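Local coordinates for LipS lipolytic enzyme (Unidentified, PDB 4FBL), which probably hydrolyses ester bonds of lipid substrates, as a thermostable lipase of the alpha/beta-hydrolase fold, at residues G41-Y46 against S66-A71; L55-F60 against P84-H89; T61-S66 against K188-P193; P176-D181 against P193-P198; S180-E185 against A261-D266. All blocks are in the same frame, centred on the assembly; numbering follows the deposited sequence.

In the fold
Contacts 2 and 3 are buried, while contacts 1, 4 and 5 lie nearer the surface. Contact 1 joins the edge strand 45-47 to helix 68-76 and centres on one arginine bound mostly to loop carbonyls; contact 2, on the same central sheet, replaces charge with a histidine set against the 84-89 loop. Contacts 1 and 3 share Ser66 and run on from each other along the loop into that helix. Contacts 3, 4 and 5 all take in parts of the 176-193 region round the bound spermidine: contact 3 ties it to the 61-66 loop by hydrogen bonds to backbone carbonyls, contact 4 closes the two-stranded sheet at its base, and contact 5 fastens it to the 261-266 loop through a carboxylate.

Contact 1. Residues G41-Y46 against S66-A71; sequences GAEPLY and SMRFLA
The edge strand 45-47 of the alpha/beta-hydrolase sheet, with the loop that leads into it, meets the first turn of helix 68-76, where Arg68 reaches Glu43, Pro44 and Leu45 and Ala71 supports Leu45. The arginine turns about its CG-CD bond (chi3 -98°), which brings its guanidinium to the loop carbonyls. Arg68 NH2 donates to Glu43 O at 2.8 Å, from above the carbonyl plane, and makes a weak bond to Pro44 O at 3.3 Å, which lies at the guanidinium edge. Arg68 NE gives its proton to a water that donates to Gly41 O and Glu43 O. The Glu43 carboxylate lies over one face of the guanidinium, OE2 3.0 Å from Arg68 NH2, but this electrostatic pairing holds for one of two conformers and is doubtful in detail. Beside the charge, Leu45 CD2 packs on Ala71 CB at 3.8 Å. Replacing the arginine by an alanine would probably cost Glu43 O its direct donor, leave the bridging water without the NE proton and the Glu43 carboxylate without its opposite charge. Because the firmer bonds go to main-chain oxygens, the grip depends more on the path of the loop than on the glutamate's charge.

Contact 2. Residues L55-F60 against P84-H89; sequences LVSHGF and PRLTGH
His58 fits its ring against Leu86 and His89 just beyond strand 52-57, at the start of the His-Gly loop that in alpha/beta-hydrolases commonly helps shape the oxyanion hole. This is the tight part. A chi1 of 68°, which tucks CG in over its own backbone, turns the ring toward the 84-89 loop, and His58 NE2 accepts from Leu86 N at 3.0 Å along an almost straight bond (176°), though tilted 23° from the ring plane. On the other side of the ring ND1 donates to Gly59 O, so both nitrogens are used and the ring's rotation is fixed. Leu86 CD1 sits off-centre over the ring face, 4.2 Å from its centroid, while the His89 ring meets the His58 ring obliquely. A phenylalanine in place of His58 would probably leave Leu86 N without its acceptor and Gly59 O without the donor that steadies the loop. Beside Pro84 one water fills in, bridging Val56 O, Pro84 O and His58 N. The looser flank belongs to partly exposed Arg85, whose side chain starts away from the strand and spans the type II turn from Leu86 to His89. There Arg85 NH1 donates to His89 O at 2.9 Å, the oxygen lying in the guanidinium plane.

Contact 3. Residues T61-S66 against K188-P193; sequences TGSPQS and KELAYP. With SPD (spermidine), chain I.
Ala191 rests its methyl on the backbone of the 61-66 loop, CB lying 3.4 Å from Thr61 O and beside Gly62 CA. The two segments come so close here that main-chain bonding takes over: Tyr192 N donates to Thr61 O at 2.9 Å, arriving in the carbonyl plane. A water bridges the same end, donating both to Thr61 OG1 and to Tyr192 O. Farther along, the Ser63 hydroxyl is folded back over its own main chain (chi1 75°), and from there it works in two directions. Ser63 OG donates to Leu190 O at 3.1 Å, tilted 17° from the plane of that carbonyl, and accepts from Gln65 N, which makes an ST turn at the start of the helical residues 64-66. One serine thus ties the loop to its neighbour and shapes the turn as well. Glu189 sends its extended chain back toward the bound ligand, where Glu189 OE2 comes 3.3 Å from spermidine N6, a distance to take with caution. Its other oxygen, OE1, accepts from Ser180 N, which links the carboxylate to the 176-181 loop. In the fold, this contact joins the loop between strand 52-57 and helix 68-76 to the run before strand 194-196, while Tyr192 packs on Pro93 and Met96 of helix 93-97 and its hydroxyl bonds to Gly88 O.

Contact 4. Residues P176-D181 against P193-P198; sequences PGIGSD and PVTPVP. With SPD (spermidine), chain I.
The peptide joining Pro176 to Gly177 is the flat group here, with Thr195 OG1 over its carbonyl and Pro193 O near its nitrogen. Thr195 OG1 donates to Pro176 O at 3.2 Å from above the carbonyl plane, 38° out of it, a placing that misses the lone pairs. Pro193 O lies 3.0 Å from Gly177 N. Thr195 puts OG1 beside its backbone N and opposite the carbonyl carbon (chi1 -57°), which turns the hydroxyl to the facing segment. Pro176 and Val194 form an antiparallel, non-hydrogen-bonded pair with CA atoms 4.5 Å apart and side chains that diverge, closing the two-stranded sheet of 174-176 and 194-196. This small sheet belongs to the segment inserted between strands 147-151 and 221-226, probably a lid as in related lipases. The segments are tight at Gly177, where a CB would come within 2.7 Å of Pro193 O. Beyond it Ile178 brings CG2 near Thr195 OG1 at 4.1 Å and CG1 near spermidine C5 at 4.0 Å, joining the strand end to the ligand pocket. The bond found between the two segments comes from the Thr195 hydroxyl and meets Pro176 O off its lone pairs, so the join is modest and polar rather than a broad apolar face.

Contact 5. Residues S180-E185 against A261-D266; sequences SDIKAE and ATLDND. With SPD (spermidine), chain I.
The carboxylate of Asp264 is gripped by two successive backbone N-H groups of the 180-185 loop. Lys183 N donates to Asp264 OD2 at 2.8 Å and Ala184 N to OD1 at 3.0 Å, each on the syn side of its oxygen and somewhat out of the carboxylate plane, in nearly straight bonds (161° and 168°). Asn265 N adds a third bond, reaching Asp264 OD1 at 2.7 Å on the anti side, from the opposite face to Ala184 N. Tyr258 N also donates to OD2, so both oxygens take two donors and the group can hardly turn. Outward from this clasp, Ile182 lays CG2 over the carboxylate carbon, 3.8 Å from Asp264 CG, and puts CD1 toward Leu263 CD2 at 4.3 Å. Ala184 CB packs against Asn265 OD1 at 3.5 Å, while Asn265 ND2 is tied to Asn256 O. The Lys183 chain starts beside the aspartate and then runs extended, away from the contact. The contact thus joins the run before strand 194-196 to the turn that leads into helix 267-279, next to the putative catalytic His259. Four N-H donors round one carboxylate would probably stabilise its negative charge, and the loop is held mainly through its backbone N-H groups.

Contact 1. Residues G41-Y46 against S66-A71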
# COMPACT_ATOMS: atom_id res chain seq x y z
N GLY C 41 -13.98 18.42 -21.73
CA GLY C 41 -12.95 17.44 -22.22
C GLY C 41 -12.72 16.20 -21.32
O GLY C 41 -12.02 15.24 -21.73
N ALA C 42 -13.35 16.20 -20.13
CA ALA C 42 -13.07 15.20 -19.07
C ALA C 42 -14.29 14.30 -18.87
O ALA C 42 -14.39 13.54 -17.85
CB ALA C 42 -12.76 15.91 -17.76
N GLU C 43 -15.20 14.38 -19.83
CA GLU C 43 -16.41 13.56 -19.80
C GLU C 43 -16.03 12.05 -19.99
O GLU C 43 -15.05 11.73 -20.69
CB GLU C 43 -17.49 14.08 -20.80
CG GLU C 43 -17.32 13.75 -22.29
CD GLU C 43 -16.22 14.56 -23.03
OE1 GLU C 43 -15.61 15.52 -22.47
OE2 GLU C 43 -15.96 14.21 -24.19
N PRO C 44 -16.76 11.14 -19.32
CA PRO C 44 -16.55 9.70 -19.50
C PRO C 44 -17.00 9.35 -20.92
O PRO C 44 -17.67 10.18 -21.56
CB PRO C 44 -17.52 9.07 -18.50
CG PRO C 44 -18.52 10.15 -18.16
CD PRO C 44 -17.83 11.45 -18.34
N LEU C 45 -16.65 8.17 -21.40
CA LEU C 45 -17.15 7.67 -22.68
C LEU C 45 -17.78 6.29 -22.47
O LEU C 45 -17.14 5.41 -21.91
CB LEU C 45 -15.99 7.64 -23.69
CG LEU C 45 -15.91 6.68 -24.91
CD1 LEU C 45 -17.22 6.03 -25.37
CD2 LEU C 45 -15.13 7.30 -26.09
N TYR C 46 -19.06 6.16 -22.80
CA TYR C 46 -19.85 4.95 -22.70
C TYR C 46 -20.36 4.75 -24.15
O TYR C 46 -20.76 5.73 -24.82
CB TYR C 46 -21.01 5.10 -21.70
CG TYR C 46 -20.50 5.11 -20.30
CD1 TYR C 46 -20.16 3.90 -19.63
CD2 TYR C 46 -20.29 6.32 -19.62
CE1 TYR C 46 -19.61 3.90 -18.35
CE2 TYR C 46 -19.73 6.33 -18.31
CZ TYR C 46 -19.39 5.13 -17.70
OH TYR C 46 -18.88 5.15 -16.42
N SER C 66 -7.27 11.27 -21.40
CA SER C 66 -5.98 10.71 -21.82
C SER C 66 -6.20 9.34 -22.48
O SER C 66 -5.24 8.83 -23.14
CB SER C 66 -4.96 10.55 -20.70
OG SER C 66 -5.52 9.83 -19.64
N MET C 67 -7.40 8.76 -22.29
CA MET C 67 -7.73 7.42 -22.79
C MET C 67 -8.70 7.52 -24.03
O MET C 67 -9.10 6.49 -24.59
CB MET C 67 -8.44 6.59 -21.71
CG MET C 67 -7.78 6.58 -20.29
SD MET C 67 -6.09 6.01 -20.46
CE MET C 67 -6.05 4.30 -20.90
N ARG C 68 -9.11 8.74 -24.41
CA ARG C 68 -10.15 8.94 -25.43
C ARG C 68 -9.82 8.34 -26.83
O ARG C 68 -10.63 7.60 -27.41
CB ARG C 68 -10.51 10.44 -25.52
CG ARG C 68 -11.94 10.67 -26.09
CD ARG C 68 -12.48 12.13 -25.87
NE ARG C 68 -13.37 12.13 -24.68
CZ ARG C 68 -14.48 11.37 -24.57
NH1 ARG C 68 -14.85 10.57 -25.58
NH2 ARG C 68 -15.25 11.43 -23.48
N PHE C 69 -8.63 8.58 -27.33
CA PHE C 69 -8.13 7.97 -28.57
C PHE C 69 -8.29 6.42 -28.58
O PHE C 69 -8.68 5.82 -29.61
CB PHE C 69 -6.69 8.38 -28.92
CG PHE C 69 -6.12 7.70 -30.17
CD1 PHE C 69 -6.34 8.25 -31.47
CD2 PHE C 69 -5.38 6.53 -30.08
CE1 PHE C 69 -5.83 7.58 -32.66
CE2 PHE C 69 -4.89 5.86 -31.22
CZ PHE C 69 -5.09 6.42 -32.54
N LEU C 70 -8.00 5.77 -27.44
CA LEU C 70 -8.04 4.36 -27.39
C LEU C 70 -9.45 3.89 -27.33
O LEU C 70 -9.82 2.91 -27.99
CB LEU C 70 -7.30 3.89 -26.12
CG LEU C 70 -6.74 2.51 -25.99
CD1 LEU C 70 -6.03 2.08 -27.27
CD2 LEU C 70 -5.74 2.48 -24.76
N ALA C 71 -10.22 4.57 -26.49
CA ALA C 71 -11.56 4.20 -26.22
C ALA C 71 -12.40 4.34 -27.48
O ALA C 71 -13.26 3.49 -27.73
CB ALA C 71 -12.17 5.13 -25.16
O HOH W 1 -12.89 12.82 -22.31

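Contact 2. Residues L55-F60 against P84-H89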
# COMPACT_ATOMS: atom_id res chain seq x y z
N LEU C 55 -13.38 -2.32 -20.61
CA LEU C 55 -13.40 -1.34 -19.54
C LEU C 55 -12.08 -0.62 -19.69
O LEU C 55 -11.04 -1.27 -19.76
CB LEU C 55 -13.47 -2.11 -18.20
CG LEU C 55 -14.07 -1.31 -17.02
CD1 LEU C 55 -14.26 -2.25 -15.81
CD2 LEU C 55 -13.16 -0.16 -16.56
N VAL C 56 -12.12 0.73 -19.78
CA VAL C 56 -10.93 1.53 -20.00
C VAL C 56 -10.71 2.50 -18.87
O VAL C 56 -11.56 3.35 -18.65
CB VAL C 56 -11.02 2.36 -21.33
CG1 VAL C 56 -9.67 3.04 -21.58
CG2 VAL C 56 -11.43 1.43 -22.50
N SER C 57 -9.57 2.39 -18.15
CA SER C 57 -9.44 3.20 -16.93
C SER C 57 -8.31 4.23 -17.04
O SER C 57 -7.16 3.86 -17.32
CB SER C 57 -9.09 2.27 -15.73
OG SER C 57 -8.99 3.13 -14.58
N HIS C 58 -8.57 5.50 -16.80
CA HIS C 58 -7.46 6.48 -16.72
C HIS C 58 -6.72 6.41 -15.32
O HIS C 58 -7.04 5.56 -14.48
CB HIS C 58 -8.00 7.93 -17.00
CG HIS C 58 -8.91 8.47 -15.92
ND1 HIS C 58 -8.42 8.95 -14.73
CD2 HIS C 58 -10.26 8.57 -15.83
CE1 HIS C 58 -9.44 9.36 -13.97
NE2 HIS C 58 -10.57 9.10 -14.60
N GLY C 59 -5.74 7.30 -15.09
CA GLY C 59 -4.95 7.21 -13.86
C GLY C 59 -5.11 8.43 -12.95
O GLY C 59 -6.03 9.24 -13.13
N PHE C 60 -4.22 8.48 -11.94
CA PHE C 60 -4.29 9.38 -10.75
C PHE C 60 -3.98 10.82 -11.22
O PHE C 60 -2.94 11.04 -11.79
CB PHE C 60 -3.15 8.89 -9.83
CG PHE C 60 -3.03 9.59 -8.54
CD1 PHE C 60 -3.91 9.30 -7.48
CD2 PHE C 60 -1.94 10.47 -8.34
CE1 PHE C 60 -3.73 9.91 -6.19
CE2 PHE C 60 -1.76 11.15 -7.08
CZ PHE C 60 -2.65 10.89 -6.02
N PRO C 84 -14.74 5.11 -17.55
CA PRO C 84 -15.31 5.93 -16.46
C PRO C 84 -14.46 7.12 -16.07
O PRO C 84 -13.24 7.09 -16.22
CB PRO C 84 -15.32 4.96 -15.23
CG PRO C 84 -14.26 3.89 -15.59
CD PRO C 84 -14.35 3.76 -17.12
N ARG C 85 -15.12 8.09 -15.42
CA ARG C 85 -14.44 9.24 -14.86
C ARG C 85 -14.26 8.84 -13.36
O ARG C 85 -15.25 8.71 -12.63
CB ARG C 85 -15.29 10.52 -14.97
CG ARG C 85 -14.52 11.76 -14.48
CD ARG C 85 -15.42 13.07 -14.62
NE ARG C 85 -16.72 12.87 -13.98
CZ ARG C 85 -16.95 12.96 -12.68
NH1 ARG C 85 -15.97 13.17 -11.78
NH2 ARG C 85 -18.18 12.82 -12.28
N LEU C 86 -13.02 8.65 -12.91
CA LEU C 86 -12.89 8.25 -11.46
C LEU C 86 -13.39 9.34 -10.51
O LEU C 86 -13.35 10.53 -10.84
CB LEU C 86 -11.46 7.89 -11.11
CG LEU C 86 -10.97 6.73 -11.96
CD1 LEU C 86 -9.45 6.39 -11.69
CD2 LEU C 86 -11.90 5.46 -11.86
N THR C 87 -13.90 8.94 -9.35
CA THR C 87 -14.33 9.86 -8.31
C THR C 87 -13.29 10.96 -8.04
O THR C 87 -12.09 10.68 -7.89
CB THR C 87 -14.58 9.05 -6.99
OG1 THR C 87 -15.47 7.95 -7.31
CG2 THR C 87 -15.19 9.99 -5.82
N GLY C 88 -13.74 12.22 -7.94
CA GLY C 88 -12.80 13.28 -7.64
C GLY C 88 -11.94 13.75 -8.78
O GLY C 88 -11.13 14.69 -8.58
N HIS C 89 -12.05 13.09 -9.96
CA HIS C 89 -11.24 13.46 -11.15
C HIS C 89 -12.05 14.26 -12.22
O HIS C 89 -13.33 14.09 -12.34
CB HIS C 89 -10.55 12.26 -11.82
CG HIS C 89 -9.60 11.56 -10.92
ND1 HIS C 89 -8.24 11.54 -11.14
CD2 HIS C 89 -9.80 10.94 -9.74
CE1 HIS C 89 -7.65 10.89 -10.16
NE2 HIS C 89 -8.57 10.50 -9.32
O HOH W 2 -11.19 6.02 -17.52

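Contact 3. Residues T61-S66 against K188-P193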
# COMPACT_ATOMS: atom_id res chain seq x y z
N THR C 61 -4.85 11.76 -10.86
CA THR C 61 -4.92 13.17 -11.32
C THR C 61 -5.23 13.33 -12.81
O THR C 61 -5.36 14.47 -13.29
CB THR C 61 -3.67 14.11 -11.09
OG1 THR C 61 -2.68 13.75 -12.05
CG2 THR C 61 -3.17 14.11 -9.64
N GLY C 62 -5.45 12.23 -13.51
CA GLY C 62 -5.83 12.34 -14.93
C GLY C 62 -7.31 12.28 -15.12
O GLY C 62 -8.10 12.60 -14.24
N SER C 63 -7.71 11.96 -16.35
CA SER C 63 -9.16 11.98 -16.67
C SER C 63 -9.37 11.15 -17.95
O SER C 63 -8.39 10.77 -18.58
CB SER C 63 -9.65 13.42 -16.99
OG SER C 63 -9.19 13.78 -18.32
N PRO C 64 -10.64 10.85 -18.31
CA PRO C 64 -10.82 10.03 -19.56
C PRO C 64 -10.18 10.62 -20.81
O PRO C 64 -9.91 9.88 -21.79
CB PRO C 64 -12.30 10.07 -19.78
CG PRO C 64 -12.89 10.15 -18.31
CD PRO C 64 -11.93 11.16 -17.68
N GLN C 65 -9.89 11.93 -20.82
CA GLN C 65 -9.32 12.46 -22.03
C GLN C 65 -8.03 11.77 -22.39
O GLN C 65 -7.67 11.68 -23.58
CB GLN C 65 -9.12 13.99 -21.96
CG GLN C 65 -7.75 14.40 -21.57
CD GLN C 65 -6.83 14.59 -22.69
OE1 GLN C 65 -7.23 14.84 -23.82
NE2 GLN C 65 -5.58 14.49 -22.41
N SER C 66 -7.27 11.27 -21.40
CA SER C 66 -5.98 10.71 -21.82
C SER C 66 -6.20 9.34 -22.48
O SER C 66 -5.24 8.83 -23.14
CB SER C 66 -4.96 10.55 -20.70
OG SER C 66 -5.52 9.83 -19.64
N LYS C 188 -0.76 17.85 -25.46
CA LYS C 188 -1.23 18.18 -24.13
C LYS C 188 -2.17 17.15 -23.49
O LYS C 188 -2.99 16.55 -24.16
CB LYS C 188 -1.76 19.60 -24.08
CG LYS C 188 -0.58 20.66 -24.06
CD LYS C 188 -0.53 21.61 -22.81
CE LYS C 188 -0.54 20.85 -21.42
NZ LYS C 188 -1.88 21.07 -20.71
N GLU C 189 -2.04 16.94 -22.18
CA GLU C 189 -2.94 16.03 -21.45
C GLU C 189 -3.87 16.82 -20.59
O GLU C 189 -3.46 17.75 -19.98
CB GLU C 189 -2.14 15.10 -20.54
CG GLU C 189 -3.05 14.17 -19.73
CD GLU C 189 -2.31 13.28 -18.66
OE1 GLU C 189 -1.06 13.39 -18.40
OE2 GLU C 189 -3.04 12.43 -18.10
N LEU C 190 -5.11 16.44 -20.50
CA LEU C 190 -5.99 17.03 -19.56
C LEU C 190 -5.88 16.29 -18.18
O LEU C 190 -6.56 15.29 -17.95
CB LEU C 190 -7.42 16.95 -20.11
CG LEU C 190 -8.47 17.61 -19.28
CD1 LEU C 190 -8.02 19.03 -18.99
CD2 LEU C 190 -9.79 17.60 -19.95
N ALA C 191 -5.08 16.86 -17.27
CA ALA C 191 -4.86 16.34 -15.92
C ALA C 191 -4.79 17.54 -14.98
O ALA C 191 -4.57 18.64 -15.43
CB ALA C 191 -3.57 15.62 -15.91
N TYR C 192 -4.96 17.36 -13.68
CA TYR C 192 -4.88 18.53 -12.77
C TYR C 192 -3.45 19.07 -12.81
O TYR C 192 -2.49 18.31 -13.00
CB TYR C 192 -5.27 18.15 -11.32
CG TYR C 192 -6.71 17.77 -11.10
CD1 TYR C 192 -7.76 18.57 -11.56
CD2 TYR C 192 -7.04 16.60 -10.33
CE1 TYR C 192 -9.09 18.27 -11.27
CE2 TYR C 192 -8.37 16.26 -10.10
CZ TYR C 192 -9.41 17.07 -10.54
OH TYR C 192 -10.75 16.71 -10.27
N PRO C 193 -3.29 20.40 -12.67
CA PRO C 193 -2.05 21.11 -12.71
C PRO C 193 -1.23 20.96 -11.37
O PRO C 193 -0.02 21.32 -11.32
CB PRO C 193 -2.50 22.57 -12.93
CG PRO C 193 -3.80 22.68 -12.19
CD PRO C 193 -4.45 21.32 -12.57
N1 SPD I . 3.37 12.17 -17.19
C2 SPD I . 2.09 12.55 -16.74
C3 SPD I . 1.28 11.29 -16.24
C4 SPD I . -0.20 11.55 -16.40
C5 SPD I . -0.83 12.17 -15.15
N6 SPD I . -2.15 11.59 -15.02
C7 SPD I . -2.60 10.60 -15.97
C8 SPD I . -2.05 9.18 -15.74
C9 SPD I . -0.95 9.03 -14.67
N10 SPD I . 0.15 8.27 -15.24
O HOH W 3 -1.12 15.82 -12.54

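Contact 4. Residues P176-D181 against P193-P198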
# COMPACT_ATOMS: atom_id res chain seq x y z
N PRO C 176 2.97 20.67 -7.16
CA PRO C 176 3.13 20.55 -8.62
C PRO C 176 2.65 19.22 -9.25
O PRO C 176 2.82 18.11 -8.68
CB PRO C 176 4.63 20.71 -8.78
CG PRO C 176 4.90 21.95 -7.72
CD PRO C 176 3.73 21.86 -6.70
N GLY C 177 2.06 19.35 -10.45
CA GLY C 177 1.33 18.23 -11.08
C GLY C 177 2.25 17.16 -11.66
O GLY C 177 3.46 17.39 -11.78
N ILE C 178 1.68 16.00 -12.01
CA ILE C 178 2.49 14.93 -12.61
C ILE C 178 2.26 14.85 -14.17
O ILE C 178 3.15 14.34 -14.90
CB ILE C 178 2.43 13.53 -11.82
CG1 ILE C 178 0.98 13.00 -11.65
CG2 ILE C 178 3.25 13.61 -10.46
CD1 ILE C 178 0.89 11.46 -11.40
N GLY C 179 1.11 15.41 -14.63
CA GLY C 179 0.66 15.46 -16.04
C GLY C 179 1.63 15.81 -17.18
O GLY C 179 2.59 16.64 -17.04
N SER C 180 1.37 15.15 -18.32
CA SER C 180 2.17 15.28 -19.57
C SER C 180 3.70 14.99 -19.50
O SER C 180 4.52 15.87 -19.74
CB SER C 180 1.87 16.63 -20.21
OG SER C 180 0.54 17.10 -19.94
N ASP C 181 4.11 13.78 -19.12
CA ASP C 181 5.42 13.26 -19.46
C ASP C 181 5.16 12.54 -20.84
O ASP C 181 4.73 11.36 -20.85
CB ASP C 181 5.94 12.25 -18.40
CG ASP C 181 7.18 11.53 -18.85
OD1 ASP C 181 8.02 12.21 -19.47
OD2 ASP C 181 7.38 10.29 -18.66
N PRO C 193 -3.29 20.40 -12.67
CA PRO C 193 -2.05 21.11 -12.71
C PRO C 193 -1.23 20.96 -11.37
O PRO C 193 -0.02 21.32 -11.32
CB PRO C 193 -2.50 22.57 -12.93
CG PRO C 193 -3.80 22.68 -12.19
CD PRO C 193 -4.45 21.32 -12.57
N VAL C 194 -1.90 20.38 -10.36
CA VAL C 194 -1.32 20.14 -9.02
C VAL C 194 -1.67 18.67 -8.58
O VAL C 194 -2.70 18.07 -9.04
CB VAL C 194 -1.86 21.17 -7.95
CG1 VAL C 194 -1.53 22.62 -8.37
CG2 VAL C 194 -3.41 21.06 -7.72
N THR C 195 -0.80 18.10 -7.73
CA THR C 195 -1.13 16.86 -6.98
C THR C 195 -1.69 17.13 -5.57
O THR C 195 -1.00 17.77 -4.75
CB THR C 195 0.12 16.10 -6.84
OG1 THR C 195 0.64 15.86 -8.16
CG2 THR C 195 -0.13 14.77 -6.07
N PRO C 196 -2.96 16.76 -5.31
CA PRO C 196 -3.53 16.93 -3.97
C PRO C 196 -2.93 15.85 -3.02
O PRO C 196 -3.13 14.63 -3.17
CB PRO C 196 -5.02 16.62 -4.15
CG PRO C 196 -5.19 16.34 -5.57
CD PRO C 196 -3.90 16.08 -6.21
N VAL C 197 -2.13 16.34 -2.08
CA VAL C 197 -1.38 15.49 -1.12
C VAL C 197 -2.18 14.40 -0.40
O VAL C 197 -1.74 13.24 -0.39
CB VAL C 197 -0.58 16.41 -0.17
CG1 VAL C 197 0.03 15.60 1.04
CG2 VAL C 197 0.52 16.97 -0.95
N PRO C 198 -3.38 14.72 0.11
CA PRO C 198 -4.04 13.63 0.82
C PRO C 198 -4.40 12.41 -0.04
O PRO C 198 -4.78 11.41 0.55
CB PRO C 198 -5.34 14.25 1.33
CG PRO C 198 -4.99 15.73 1.44
CD PRO C 198 -4.13 15.97 0.25
N1 SPD I . 3.37 12.17 -17.19
C2 SPD I . 2.09 12.55 -16.74
C3 SPD I . 1.28 11.29 -16.24
C4 SPD I . -0.20 11.55 -16.40
C5 SPD I . -0.83 12.17 -15.15
N6 SPD I . -2.15 11.59 -15.02
C7 SPD I . -2.60 10.60 -15.97
C8 SPD I . -2.05 9.18 -15.74
C9 SPD I . -0.95 9.03 -14.67
N10 SPD I . 0.15 8.27 -15.24

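Contact 5. Residues S180-E185 against A261-D266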
# COMPACT_ATOMS: atom_id res chain seq x y z
N SER C 180 1.37 15.15 -18.32
CA SER C 180 2.17 15.28 -19.57
C SER C 180 3.70 14.99 -19.50
O SER C 180 4.52 15.87 -19.74
CB SER C 180 1.87 16.63 -20.21
OG SER C 180 0.54 17.10 -19.94
N ASP C 181 4.11 13.78 -19.12
CA ASP C 181 5.42 13.26 -19.46
C ASP C 181 5.16 12.54 -20.84
O ASP C 181 4.73 11.36 -20.85
CB ASP C 181 5.94 12.25 -18.40
CG ASP C 181 7.18 11.53 -18.85
OD1 ASP C 181 8.02 12.21 -19.47
OD2 ASP C 181 7.38 10.29 -18.66
N ILE C 182 5.45 13.24 -21.97
CA ILE C 182 4.98 12.84 -23.33
C ILE C 182 6.17 13.12 -24.27
O ILE C 182 6.72 14.19 -24.24
CB ILE C 182 3.72 13.64 -23.75
CG1 ILE C 182 2.55 13.15 -22.94
CG2 ILE C 182 3.40 13.44 -25.31
CD1 ILE C 182 1.29 13.98 -22.95
N LYS C 183 6.65 12.13 -25.02
CA LYS C 183 7.79 12.41 -25.88
C LYS C 183 7.45 13.35 -27.10
O LYS C 183 8.21 14.29 -27.38
CB LYS C 183 8.49 11.14 -26.35
CG LYS C 183 9.87 11.43 -26.98
CD LYS C 183 10.48 10.16 -27.41
CE LYS C 183 11.85 10.40 -27.97
NZ LYS C 183 12.42 9.07 -28.23
N ALA C 184 6.33 13.08 -27.78
CA ALA C 184 5.83 13.89 -28.90
C ALA C 184 5.62 15.35 -28.48
O ALA C 184 4.89 15.67 -27.52
CB ALA C 184 4.52 13.34 -29.45
N GLU C 185 6.20 16.24 -29.30
CA GLU C 185 6.32 17.65 -28.97
C GLU C 185 4.97 18.26 -29.10
O GLU C 185 4.20 17.87 -29.97
CB GLU C 185 7.38 18.27 -29.91
CG GLU C 185 7.05 19.62 -30.53
CD GLU C 185 8.34 20.36 -30.94
OE1 GLU C 185 9.21 19.75 -31.65
OE2 GLU C 185 8.49 21.53 -30.52
N ALA C 261 1.63 7.26 -22.74
CA ALA C 261 1.86 6.63 -23.99
C ALA C 261 0.57 6.60 -24.88
O ALA C 261 0.69 6.55 -26.12
CB ALA C 261 2.46 5.24 -23.76
N THR C 262 -0.61 6.69 -24.24
CA THR C 262 -1.91 6.55 -24.91
C THR C 262 -2.20 7.86 -25.76
O THR C 262 -3.19 7.95 -26.50
CB THR C 262 -3.03 6.38 -23.90
OG1 THR C 262 -2.97 7.48 -22.96
CG2 THR C 262 -2.89 5.05 -23.14
N LEU C 263 -1.34 8.87 -25.54
CA LEU C 263 -1.40 10.17 -26.24
C LEU C 263 -0.21 10.37 -27.10
O LEU C 263 -0.18 11.32 -27.88
CB LEU C 263 -1.47 11.29 -25.21
CG LEU C 263 -2.78 12.03 -24.83
CD1 LEU C 263 -4.14 11.31 -25.14
CD2 LEU C 263 -2.76 12.71 -23.49
N ASP C 264 0.77 9.48 -27.02
CA ASP C 264 2.16 9.74 -27.49
C ASP C 264 2.48 9.10 -28.89
O ASP C 264 1.62 8.49 -29.52
CB ASP C 264 3.13 9.15 -26.45
CG ASP C 264 4.46 9.90 -26.36
OD1 ASP C 264 4.89 10.52 -27.37
OD2 ASP C 264 5.11 9.84 -25.29
N ASN C 265 3.74 9.11 -29.32
CA ASN C 265 4.04 8.62 -30.67
C ASN C 265 3.56 7.20 -30.82
O ASN C 265 3.30 6.77 -31.94
CB ASN C 265 5.55 8.59 -30.98
CG ASN C 265 6.16 9.96 -31.02
OD1 ASN C 265 5.64 10.87 -31.67
ND2 ASN C 265 7.23 10.13 -30.26
N ASP C 266 3.52 6.40 -29.73
CA ASP C 266 3.21 4.97 -29.97
C ASP C 266 1.73 4.70 -29.82
O ASP C 266 1.34 3.53 -29.83
CB ASP C 266 3.98 4.05 -29.00
CG ASP C 266 5.46 3.97 -29.34
OD1 ASP C 266 5.77 3.49 -30.44
OD2 ASP C 266 6.28 4.33 -28.48
N1 SPD I . 3.37 12.17 -17.19
C2 SPD I . 2.09 12.55 -16.74
C3 SPD I . 1.28 11.29 -16.24
C4 SPD I . -0.20 11.55 -16.40
C5 SPD I . -0.83 12.17 -15.15
N6 SPD I . -2.15 11.59 -15.02
C7 SPD I . -2.60 10.60 -15.97
C8 SPD I . -2.05 9.18 -15.74
C9 SPD I . -0.95 9.03 -14.67
N10 SPD I . 0.15 8.27 -15.24